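Local coordinates for cycloalternan-forming enzyme (Listeria monocytogenes serovar 1/2a, PDB 5F7U), which is a multidomain glycoside hydrolase family 31 protein, built round a TIM barrel with flanking beta domains and a family 6 carbohydrate-binding module, at residues L507-K512 against S568-F573; D572-K575 against E580-S583; N302-S307 against S587-A592. The protein carries 1 engineered substitution. One frame throughout, in Å; residues are numbered along the deposited sequence.

Interaction 1: L507-K512 against S568-F573; sequences LDFTNK and SSYFDF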
ATOM      1  N   LEU A 507     -22.381 -13.625   8.566  1.00 16.89           N
ATOM      2  CA  LEU A 507     -21.896 -14.999   8.628  1.00 17.24           C
ATOM      3  C   LEU A 507     -20.707 -15.035   9.579  1.00 17.13           C
ATOM      4  O   LEU A 507     -19.800 -14.212   9.481  1.00 16.28           O
ATOM      5  CB  LEU A 507     -21.502 -15.498   7.224  1.00 17.00           C
ATOM      6  CG  LEU A 507     -21.180 -16.982   6.979  1.00 17.40           C
ATOM      7  CD1 LEU A 507     -19.782 -17.397   7.426  1.00 17.40           C
ATOM      8  CD2 LEU A 507     -22.256 -17.897   7.573  1.00 17.95           C
ATOM      9  N   ASP A 508     -20.716 -15.974  10.521  1.00 17.78           N
ATOM     10  CA  ASP A 508     -19.586 -16.093  11.423  1.00 18.04           C
ATOM     11  C   ASP A 508     -18.420 -16.814  10.748  1.00 18.03           C
ATOM     12  O   ASP A 508     -18.373 -18.052  10.734  1.00 19.07           O
ATOM     13  CB  ASP A 508     -20.008 -16.806  12.713  1.00 18.60           C
ATOM     14  CG  ASP A 508     -18.858 -16.961  13.712  1.00 18.99           C
ATOM     15  OD1 ASP A 508     -17.696 -16.558  13.414  1.00 18.89           O
ATOM     16  OD2 ASP A 508     -19.131 -17.481  14.820  1.00 19.29           O
ATOM     17  N   PHE A 509     -17.477 -16.040  10.201  1.00 17.70           N
ATOM     18  CA  PHE A 509     -16.319 -16.604   9.497  1.00 17.76           C
ATOM     19  C   PHE A 509     -15.317 -17.324  10.393  1.00 18.37           C
ATOM     20  O   PHE A 509     -14.387 -17.951   9.889  1.00 18.90           O
ATOM     21  CB  PHE A 509     -15.668 -15.573   8.549  1.00 16.87           C
ATOM     22  CG  PHE A 509     -16.491 -15.319   7.327  1.00 16.61           C
ATOM     23  CD1 PHE A 509     -16.394 -16.168   6.220  1.00 16.82           C
ATOM     24  CD2 PHE A 509     -17.425 -14.280   7.303  1.00 16.32           C
ATOM     25  CE1 PHE A 509     -17.191 -15.959   5.093  1.00 16.66           C
ATOM     26  CE2 PHE A 509     -18.218 -14.064   6.180  1.00 16.38           C
ATOM     27  CZ  PHE A 509     -18.104 -14.920   5.075  1.00 16.49           C
ATOM     28  N   THR A 510     -15.544 -17.298  11.706  1.00 18.57           N
ATOM     29  CA  THR A 510     -14.728 -18.096  12.648  1.00 19.19           C
ATOM     30  C   THR A 510     -15.219 -19.545  12.740  1.00 20.35           C
ATOM     31  O   THR A 510     -14.540 -20.408  13.316  1.00 21.17           O
ATOM     32  CB  THR A 510     -14.636 -17.481  14.081  1.00 18.85           C
ATOM     33  OG1 THR A 510     -15.841 -17.699  14.829  1.00 19.09           O
ATOM     34  CG2 THR A 510     -14.294 -15.999  14.051  1.00 18.48           C
ATOM     35  N   ASN A 511     -16.401 -19.795  12.178  1.00 20.89           N
ATOM     36  CA  ASN A 511     -17.098 -21.062  12.315  1.00 22.16           C
ATOM     37  C   ASN A 511     -16.886 -21.836  11.010  1.00 22.50           C
ATOM     38  O   ASN A 511     -17.487 -21.503   9.999  1.00 21.83           O
ATOM     39  CB  ASN A 511     -18.584 -20.769  12.615  1.00 22.38           C
ATOM     40  CG  ASN A 511     -19.443 -22.020  12.770  1.00 23.56           C
ATOM     41  OD1 ASN A 511     -19.122 -23.089  12.253  1.00 24.18           O
ATOM     42  ND2 ASN A 511     -20.574 -21.868  13.450  1.00 24.08           N
ATOM     43  N   LYS A 512     -16.020 -22.858  11.038  1.00 23.37           N
ATOM     44  CA  LYS A 512     -15.655 -23.581   9.810  1.00 24.35           C
ATOM     45  C   LYS A 512     -16.872 -24.172   9.081  1.00 24.13           C
ATOM     46  O   LYS A 512     -16.956 -24.079   7.857  1.00 23.42           O
ATOM     47  CB  LYS A 512     -14.590 -24.655  10.094  1.00 26.67           C
ATOM     48  CG  LYS A 512     -13.967 -25.281   8.843  1.00 29.21           C
ATOM     49  CD  LYS A 512     -13.243 -26.576   9.209  1.00 31.97           C
ATOM     50  CE  LYS A 512     -12.886 -27.399   7.973  1.00 33.53           C
ATOM     51  NZ  LYS A 512     -11.909 -28.463   8.338  1.00 34.66           N
ATOM     52  N   SER A 568     -10.142 -13.692   3.750  1.00 13.47           N
ATOM     53  CA  SER A 568      -9.296 -14.883   3.605  1.00 14.15           C
ATOM     54  C   SER A 568     -10.130 -16.133   3.321  1.00 14.92           C
ATOM     55  O   SER A 568      -9.711 -16.971   2.509  1.00 15.19           O
ATOM     56  CB  SER A 568      -8.404 -15.094   4.832  1.00 14.36           C
ATOM     57  OG  SER A 568      -9.165 -15.400   5.993  1.00 14.63           O
ATOM     58  N   SER A 569     -11.311 -16.245   3.943  1.00 14.99           N
ATOM     59  CA  SER A 569     -12.162 -17.433   3.717  1.00 15.90           C
ATOM     60  C   SER A 569     -12.555 -17.550   2.253  1.00 16.03           C
ATOM     61  O   SER A 569     -12.454 -18.639   1.660  1.00 16.25           O
ATOM     62  CB  SER A 569     -13.415 -17.413   4.587  1.00 16.25           C
ATOM     63  OG  SER A 569     -13.087 -17.650   5.945  1.00 16.92           O
ATOM     64  N   TYR A 570     -12.995 -16.431   1.678  1.00 15.55           N
ATOM     65  CA  TYR A 570     -13.371 -16.406   0.270  1.00 15.75           C
ATOM     66  C   TYR A 570     -12.184 -16.617  -0.661  1.00 15.73           C
ATOM     67  O   TYR A 570     -12.316 -17.305  -1.676  1.00 16.12           O
ATOM     68  CB  TYR A 570     -14.010 -15.084  -0.070  1.00 15.46           C
ATOM     69  CG  TYR A 570     -15.514 -15.027  -0.045  1.00 15.69           C
ATOM     70  CD1 TYR A 570     -16.201 -14.697   1.128  1.00 15.79           C
ATOM     71  CD2 TYR A 570     -16.250 -15.205  -1.221  1.00 15.97           C
ATOM     72  CE1 TYR A 570     -17.594 -14.565   1.131  1.00 16.01           C
ATOM     73  CE2 TYR A 570     -17.639 -15.080  -1.231  1.00 16.22           C
ATOM     74  CZ  TYR A 570     -18.304 -14.753  -0.048  1.00 16.53           C
ATOM     75  OH  TYR A 570     -19.683 -14.579  -0.039  1.00 16.83           O
ATOM     76  N   PHE A 571     -11.046 -15.987  -0.343  1.00 15.02           N
ATOM     77  CA  PHE A 571      -9.844 -16.092  -1.175  1.00 15.35           C
ATOM     78  C   PHE A 571      -9.391 -17.556  -1.264  1.00 15.96           C
ATOM     79  O   PHE A 571      -9.143 -18.067  -2.362  1.00 15.90           O
ATOM     80  CB  PHE A 571      -8.702 -15.226  -0.602  1.00 15.10           C
ATOM     81  CG  PHE A 571      -7.412 -15.292  -1.398  1.00 15.58           C
ATOM     82  CD1 PHE A 571      -7.303 -14.670  -2.650  1.00 15.81           C
ATOM     83  CD2 PHE A 571      -6.297 -15.958  -0.885  1.00 16.08           C
ATOM     84  CE1 PHE A 571      -6.109 -14.733  -3.380  1.00 16.20           C
ATOM     85  CE2 PHE A 571      -5.111 -16.036  -1.612  1.00 16.36           C
ATOM     86  CZ  PHE A 571      -5.008 -15.413  -2.857  1.00 16.46           C
ATOM     87  N   ASP A 572      -9.301 -18.210  -0.101  1.00 16.47           N
ATOM     88  CA  ASP A 572      -8.887 -19.623  -0.027  1.00 17.79           C
ATOM     89  C   ASP A 572      -9.887 -20.525  -0.731  1.00 18.35           C
ATOM     90  O   ASP A 572      -9.505 -21.446  -1.460  1.00 18.41           O
ATOM     91  CB  ASP A 572      -8.756 -20.090   1.424  1.00 18.76           C
ATOM     92  CG  ASP A 572      -7.620 -19.403   2.169  1.00 19.59           C
ATOM     93  OD1 ASP A 572      -6.809 -18.695   1.533  1.00 19.18           O
ATOM     94  OD2 ASP A 572      -7.563 -19.569   3.413  1.00 20.68           O
ATOM     95  N   PHE A 573     -11.168 -20.253  -0.510  1.00 18.55           N
ATOM     96  CA  PHE A 573     -12.226 -21.044  -1.156  1.00 19.12           C
ATOM     97  C   PHE A 573     -12.150 -20.967  -2.684  1.00 19.19           C
ATOM     98  O   PHE A 573     -12.171 -22.005  -3.361  1.00 19.47           O
ATOM     99  CB  PHE A 573     -13.603 -20.621  -0.648  1.00 19.92           C
ATOM    100  CG  PHE A 573     -14.743 -21.133  -1.491  1.00 21.61           C
ATOM    101  CD1 PHE A 573     -15.019 -22.498  -1.555  1.00 22.73           C
ATOM    102  CD2 PHE A 573     -15.542 -20.239  -2.212  1.00 21.96           C
ATOM    103  CE1 PHE A 573     -16.088 -22.983  -2.339  1.00 23.76           C
ATOM    104  CE2 PHE A 573     -16.607 -20.712  -2.986  1.00 22.61           C
ATOM    105  CZ  PHE A 573     -16.869 -22.078  -3.059  1.00 23.24           C
TER

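Interaction 2: D572-K575 against E580-S583; sequences DFAK and EAVS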
ATOM      1  N   ASP A 572      -9.301 -18.210  -0.101  1.00 16.47           N
ATOM      2  CA  ASP A 572      -8.887 -19.623  -0.027  1.00 17.79           C
ATOM      3  C   ASP A 572      -9.887 -20.525  -0.731  1.00 18.35           C
ATOM      4  O   ASP A 572      -9.505 -21.446  -1.460  1.00 18.41           O
ATOM      5  CB  ASP A 572      -8.756 -20.090   1.424  1.00 18.76           C
ATOM      6  CG  ASP A 572      -7.620 -19.403   2.169  1.00 19.59           C
ATOM      7  OD1 ASP A 572      -6.809 -18.695   1.533  1.00 19.18           O
ATOM      8  OD2 ASP A 572      -7.563 -19.569   3.413  1.00 20.68           O
ATOM      9  N   PHE A 573     -11.168 -20.253  -0.510  1.00 18.55           N
ATOM     10  CA  PHE A 573     -12.226 -21.044  -1.156  1.00 19.12           C
ATOM     11  C   PHE A 573     -12.150 -20.967  -2.684  1.00 19.19           C
ATOM     12  O   PHE A 573     -12.171 -22.005  -3.361  1.00 19.47           O
ATOM     13  CB  PHE A 573     -13.603 -20.621  -0.648  1.00 19.92           C
ATOM     14  CG  PHE A 573     -14.743 -21.133  -1.491  1.00 21.61           C
ATOM     15  CD1 PHE A 573     -15.019 -22.498  -1.555  1.00 22.73           C
ATOM     16  CD2 PHE A 573     -15.542 -20.239  -2.212  1.00 21.96           C
ATOM     17  CE1 PHE A 573     -16.088 -22.983  -2.339  1.00 23.76           C
ATOM     18  CE2 PHE A 573     -16.607 -20.712  -2.986  1.00 22.61           C
ATOM     19  CZ  PHE A 573     -16.869 -22.078  -3.059  1.00 23.24           C
ATOM     20  N   ALA A 574     -12.065 -19.754  -3.228  1.00 18.62           N
ATOM     21  CA  ALA A 574     -12.019 -19.575  -4.679  1.00 18.64           C
ATOM     22  C   ALA A 574     -10.794 -20.272  -5.283  1.00 19.02           C
ATOM     23  O   ALA A 574     -10.919 -20.975  -6.279  1.00 19.24           O
ATOM     24  CB  ALA A 574     -12.054 -18.098  -5.039  1.00 18.32           C
ATOM     25  N   LYS A 575      -9.639 -20.103  -4.639  1.00 18.96           N
ATOM     26  CA  LYS A 575      -8.381 -20.721  -5.072  1.00 20.30           C
ATOM     27  C   LYS A 575      -8.405 -22.236  -5.036  1.00 20.85           C
ATOM     28  O   LYS A 575      -7.768 -22.898  -5.877  1.00 21.13           O
ATOM     29  CB  LYS A 575      -7.220 -20.192  -4.225  1.00 20.85           C
ATOM     30  CG  LYS A 575      -6.470 -19.065  -4.882  1.00 22.48           C
ATOM     31  CD  LYS A 575      -5.123 -18.796  -4.196  1.00 22.95           C
ATOM     32  CE  LYS A 575      -4.029 -19.699  -4.733  1.00 24.30           C
ATOM     33  NZ  LYS A 575      -2.654 -19.298  -4.279  1.00 25.13           N
ATOM     34  N   GLU A 580      -6.160 -19.867 -10.218  1.00 21.05           N
ATOM     35  CA  GLU A 580      -5.893 -18.524 -10.756  1.00 21.32           C
ATOM     36  C   GLU A 580      -6.881 -17.464 -10.258  1.00 19.66           C
ATOM     37  O   GLU A 580      -6.900 -16.344 -10.787  1.00 18.81           O
ATOM     38  CB  GLU A 580      -5.926 -18.547 -12.286  1.00 24.85           C
ATOM     39  CG  GLU A 580      -4.805 -19.324 -12.949  1.00 28.91           C
ATOM     40  CD  GLU A 580      -3.748 -18.401 -13.528  1.00 32.45           C
ATOM     41  OE1 GLU A 580      -4.025 -17.706 -14.557  1.00 33.92           O
ATOM     42  OE2 GLU A 580      -2.635 -18.365 -12.949  1.00 34.81           O
ATOM     43  N   ALA A 581      -7.695 -17.814  -9.261  1.00 18.24           N
ATOM     44  CA  ALA A 581      -8.708 -16.890  -8.723  1.00 17.49           C
ATOM     45  C   ALA A 581      -8.070 -15.819  -7.856  1.00 16.64           C
ATOM     46  O   ALA A 581      -7.113 -16.081  -7.130  1.00 17.25           O
ATOM     47  CB  ALA A 581      -9.756 -17.647  -7.925  1.00 17.50           C
ATOM     48  N   VAL A 582      -8.603 -14.606  -7.943  1.00 15.73           N
ATOM     49  CA  VAL A 582      -8.054 -13.454  -7.216  1.00 14.94           C
ATOM     50  C   VAL A 582      -9.188 -12.782  -6.440  1.00 14.48           C
ATOM     51  O   VAL A 582     -10.279 -12.620  -6.989  1.00 15.04           O
ATOM     52  CB  VAL A 582      -7.476 -12.446  -8.234  1.00 14.80           C
ATOM     53  CG1 VAL A 582      -7.070 -11.128  -7.578  1.00 14.34           C
ATOM     54  CG2 VAL A 582      -6.274 -13.064  -8.937  1.00 15.11           C
ATOM     55  N   SER A 583      -8.929 -12.376  -5.190  1.00 13.78           N
ATOM     56  CA  SER A 583      -9.856 -11.507  -4.445  1.00 13.47           C
ATOM     57  C   SER A 583      -9.492 -10.026  -4.552  1.00 13.25           C
ATOM     58  O   SER A 583      -8.314  -9.683  -4.713  1.00 12.86           O
ATOM     59  CB  SER A 583      -9.867 -11.893  -2.972  1.00 13.60           C
ATOM     60  OG  SER A 583     -10.427 -13.191  -2.806  1.00 13.87           O
TER

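Interaction 3: N302-S307 against S587-A592; sequences NSDFHS and SGTSGA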
ATOM      1  N   ASN A 302       0.818  -6.989  18.900  1.00 13.82           N
ATOM      2  CA  ASN A 302       0.170  -8.215  18.460  1.00 14.37           C
ATOM      3  C   ASN A 302      -1.144  -8.437  19.189  1.00 14.43           C
ATOM      4  O   ASN A 302      -1.189  -9.127  20.214  1.00 15.25           O
ATOM      5  CB  ASN A 302       1.113  -9.417  18.652  1.00 15.40           C
ATOM      6  CG  ASN A 302       0.497 -10.726  18.159  1.00 16.44           C
ATOM      7  OD1 ASN A 302      -0.396 -10.721  17.314  1.00 16.33           O
ATOM      8  ND2 ASN A 302       0.961 -11.846  18.707  1.00 17.26           N
ATOM      9  N   SER A 303      -2.193  -7.791  18.689  1.00 14.11           N
ATOM     10  CA  SER A 303      -3.542  -7.950  19.234  1.00 14.34           C
ATOM     11  C   SER A 303      -4.542  -7.429  18.230  1.00 14.12           C
ATOM     12  O   SER A 303      -4.286  -6.435  17.559  1.00 13.94           O
ATOM     13  CB  SER A 303      -3.704  -7.105  20.505  1.00 14.65           C
ATOM     14  OG  SER A 303      -5.005  -7.310  21.060  1.00 15.14           O
ATOM     15  N   ASP A 304      -5.700  -8.076  18.182  1.00 14.59           N
ATOM     16  CA  ASP A 304      -6.792  -7.602  17.346  1.00 14.52           C
ATOM     17  C   ASP A 304      -7.678  -6.585  18.047  1.00 14.30           C
ATOM     18  O   ASP A 304      -8.521  -5.977  17.390  1.00 13.92           O
ATOM     19  CB  ASP A 304      -7.637  -8.790  16.849  1.00 15.13           C
ATOM     20  CG  ASP A 304      -6.885  -9.650  15.839  1.00 15.61           C
ATOM     21  OD1 ASP A 304      -6.022  -9.093  15.134  1.00 16.26           O
ATOM     22  OD2 ASP A 304      -7.180 -10.861  15.763  1.00 15.83           O
ATOM     23  N   PHE A 305      -7.494  -6.379  19.360  1.00 14.11           N
ATOM     24  CA  PHE A 305      -8.272  -5.328  20.051  1.00 14.15           C
ATOM     25  C   PHE A 305      -7.916  -3.946  19.499  1.00 13.96           C
ATOM     26  O   PHE A 305      -6.822  -3.743  18.981  1.00 13.84           O
ATOM     27  CB  PHE A 305      -8.010  -5.337  21.560  1.00 14.38           C
ATOM     28  CG  PHE A 305      -8.650  -6.492  22.296  1.00 14.95           C
ATOM     29  CD1 PHE A 305      -9.998  -6.464  22.635  1.00 15.24           C
ATOM     30  CD2 PHE A 305      -7.886  -7.590  22.699  1.00 15.33           C
ATOM     31  CE1 PHE A 305     -10.581  -7.529  23.327  1.00 15.71           C
ATOM     32  CE2 PHE A 305      -8.459  -8.646  23.409  1.00 15.71           C
ATOM     33  CZ  PHE A 305      -9.815  -8.629  23.711  1.00 16.01           C
ATOM     34  N   HIS A 306      -8.860  -3.012  19.599  1.00 14.00           N
ATOM     35  CA  HIS A 306      -8.564  -1.613  19.274  1.00 14.42           C
ATOM     36  C   HIS A 306      -7.367  -1.099  20.093  1.00 14.37           C
ATOM     37  O   HIS A 306      -7.252  -1.360  21.295  1.00 14.42           O
ATOM     38  CB  HIS A 306      -9.794  -0.755  19.551  1.00 14.88           C
ATOM     39  CG  HIS A 306      -9.491   0.704  19.661  1.00 15.43           C
ATOM     40  ND1 HIS A 306      -9.492   1.369  20.866  1.00 16.11           N
ATOM     41  CD2 HIS A 306      -9.158   1.621  18.721  1.00 15.57           C
ATOM     42  CE1 HIS A 306      -9.182   2.638  20.662  1.00 16.29           C
ATOM     43  NE2 HIS A 306      -8.977   2.817  19.369  1.00 15.46           N
ATOM     44  N   SER A 307      -6.481  -0.380  19.418  1.00 14.00           N
ATOM     45  CA  SER A 307      -5.399   0.338  20.076  1.00 14.58           C
ATOM     46  C   SER A 307      -5.379   1.784  19.559  1.00 14.69           C
ATOM     47  O   SER A 307      -5.872   2.084  18.440  1.00 14.71           O
ATOM     48  CB  SER A 307      -4.042  -0.342  19.828  1.00 14.71           C
ATOM     49  OG  SER A 307      -3.798  -0.537  18.434  1.00 15.04           O
ATOM     50  N   SER A 587     -11.245  -4.058   3.227  1.00 12.89           N
ATOM     51  CA  SER A 587     -11.123  -3.994   4.682  1.00 12.86           C
ATOM     52  C   SER A 587     -10.249  -5.085   5.241  1.00 12.78           C
ATOM     53  O   SER A 587     -10.246  -6.199   4.721  1.00 13.04           O
ATOM     54  CB  SER A 587     -12.497  -4.110   5.342  1.00 13.55           C
ATOM     55  OG  SER A 587     -12.370  -3.855   6.744  1.00 13.96           O
ATOM     56  N   GLY A 588      -9.538  -4.784   6.329  1.00 12.32           N
ATOM     57  CA  GLY A 588      -8.797  -5.842   7.016  1.00 12.84           C
ATOM     58  C   GLY A 588      -7.862  -5.325   8.088  1.00 12.64           C
ATOM     59  O   GLY A 588      -7.833  -4.132   8.385  1.00 12.29           O
ATOM     60  N   THR A 589      -7.124  -6.253   8.691  1.00 12.70           N
ATOM     61  CA  THR A 589      -6.125  -5.877   9.692  1.00 12.74           C
ATOM     62  C   THR A 589      -4.824  -6.640   9.404  1.00 12.64           C
ATOM     63  O   THR A 589      -4.622  -7.093   8.276  1.00 12.20           O
ATOM     64  CB  THR A 589      -6.682  -6.030  11.135  1.00 13.45           C
ATOM     65  OG1 THR A 589      -5.763  -5.424  12.057  1.00 14.40           O
ATOM     66  CG2 THR A 589      -6.926  -7.489  11.468  1.00 14.46           C
ATOM     67  N   SER A 590      -3.924  -6.748  10.385  0.50 12.63           N
ATOM     68  CA  SER A 590      -2.693  -7.531  10.187  0.50 12.63           C
ATOM     69  C   SER A 590      -3.014  -8.922   9.635  0.50 12.96           C
ATOM     70  O   SER A 590      -3.940  -9.597  10.110  0.50 12.98           O
ATOM     71  CB  SER A 590      -1.940  -7.689  11.505  0.50 12.94           C
ATOM     72  OG  SER A 590      -2.713  -8.426  12.420  0.50 12.83           O
ATOM     73  N   GLY A 591      -2.258  -9.326   8.612  1.00 13.03           N
ATOM     74  CA  GLY A 591      -2.507 -10.594   7.884  1.00 13.30           C
ATOM     75  C   GLY A 591      -3.355 -10.417   6.635  1.00 13.00           C
ATOM     76  O   GLY A 591      -3.431 -11.340   5.819  1.00 13.22           O
ATOM     77  N   ALA A 592      -3.991  -9.248   6.469  1.00 12.58           N
ATOM     78  CA  ALA A 592      -4.778  -8.981   5.252  1.00 12.60           C
ATOM     79  C   ALA A 592      -3.980  -9.318   3.991  1.00 12.54           C
ATOM     80  O   ALA A 592      -4.529  -9.812   3.006  1.00 12.62           O
ATOM     81  CB  ALA A 592      -5.196  -7.527   5.203  1.00 12.52           C
TER
HETATM   82  O   HOH W   1      -4.810  -6.612  14.361  1.00 21.38           O
HETATM   83  O   HOH W   2      -2.411  -7.573  15.407  1.00 27.52           O

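Interaction 1: L507-K512 against S568-F573
With CG beside the backbone N and anti to the carbonyl carbon (chi1 -73°), the Phe509 ring swings across to Ser569 of helix 555-577. The touching is done by one side of the ring: CD1 of Phe509 lies 3.6 Å from CB of Ser569, an oblique approach. The serine's own torsion (chi1 -71°) leaves its hydroxyl beside the ring as well, OG of Ser569 standing 3.6 Å from CD1 of Phe509 while it bonds to the carbonyl O of Asp565. The next residue of the helix, Tyr570, brings the edge of its ring to the same phenylalanine, its CE1 standing 4.0 Å from CZ of Phe509. One face of the Phe509 ring is taken by CD1 of Leu507, two residues earlier in the same loop, 3.6 Å above the ring centre, and Val515 of helix 512-520 adds to the packing.

Behind the ring the loop is shaped by an Asx turn: OD1 of Asp508 takes the backbone N of Thr510 at 2.8 Å, from above the carboxylate plane, and OG1 of Thr510 at 2.6 Å on its syn side. OH of Tyr570 is turned to Gln457 and Trp518. No hydrogen bond joins the two segments, so the loop meets this TIM-barrel helix through van der Waals contacts, while polar bonds within the loop and to other residues probably help to set the shape and position of each side.

Interaction 2: D572-K575 against E580-S583
Ala581 has the largest area buried here, and its methyl group points at the last turns of helix 555-577. There it meets the methyl of Ala574, CB to CB at 3.7 Å, with the carbonyl carbon of Ala574 also close to CB of Ala581 at 3.9 Å. Two methyls facing each other, with no longer side chain between them, let the returning chain run close beside the helix: the CA atoms of Lys575 and Ala581 are 5.3 Å apart. Leu526 of helix 523-527 also packs on Ala574.

Lys575 is the third participant, and it takes part with the root of its side chain. Its CG lies 3.8 Å from the carbonyl O of Ala581, a plain van der Waals approach of a methylene to a peptide oxygen. Beyond that point the chain bends at chi3 (85°) and carries the ammonium end away from the returning segment; the same side chain also touches Thr358.

Hydrogen bonds, one of them local, hold 580-583 in place. The backbone N of Glu580 is held by OD1 of Asn578, and its carbonyl O receives NE1 of Trp363. Further on, Val582 makes a backbone hydrogen bond with Asp532 and Ser583 one with Ile597, as the chain runs into barrel strand 584-585. Val582 turns its side chain from the helix to Pro361 and Trp363.

Across the contact itself no hydrogen bond is made. The helix-to-strand return therefore closes on the small apolar surfaces of two alanines, flanked by the aliphatic part of a lysine whose charged end is directed elsewhere, and hydrogen bonds of its backbone to Asn578, Trp363, Asp532 and Ile597 provide polar hold.

Interaction 3: N302-S307 against S587-A592
Water 1 is the polar atom gripped from both segments, lying between the carboxylate of Asp304 and the hydroxyl of Thr589. It donates to OG1 of Thr589 at 2.8 Å; OD1 of Asp304, at 2.9 Å, and the carbonyl O of Ser303, at 3.2 Å, also lie in place to accept, more acceptors than two protons can serve at once. A second water bridge, through OG of Ser590 in one of two conformers and a weak bond to the carbonyl O of Ser303, is doubtful.

Direct contact is slight by comparison. OD1 of Asp304 lies 4.1 Å from CG2 of Thr589, and the two side chains cross at a slant. With OG1 of Thr589 anti to the backbone N (chi1 -170°), its methyl is turned to the carboxylate, while the hydroxyl reaches water 1 and also the carbonyl O of Ala287.

Arg561 of helix 555-577 binds both sides: its NE forms a salt bridge with OD2 of Asp304, and its NH2 a hydrogen bond to the carbonyl O of Ser590. That charge probably helps keep Asp304 ionised.

Each segment is also folded locally. OG of Ser303 accepts the backbone N of Phe305 at 3.2 Å, an ST turn, and the carbonyl O of Thr589 accepts the N of Ala592 at 2.9 Å in a type II beta turn, where Gly591 has backbone angles that suit glycine. The whole is an interdomain interface bridged by water and by Arg561, joining a loop of the galactose mutarotase-like beta domain to the loop after TIM-barrel strand 584-585, in the arrangement of glycoside hydrolase family 31.

Helix 555-577 ties the three contacts together. Interaction 1 packs a loop against its C-terminal half, and interaction 2, sharing Asp572 and Phe573, packs the chain returning from its C-terminal end; their centres are about 12 Å apart, and Phe571 touches Ser583 between them. Strand 584-585 follows, and beyond it comes the loop of interaction 3, which meets the helix at residues including Arg561 and Thr564. Its centre lies about 16 Å from that of interaction 1 and about 22 Å from that of interaction 2, both nested within the long loop it closes. Two contacts thus belong to the TIM-barrel domain, round its helix 555-577, while the third joins the barrel to the beta domain preceding it.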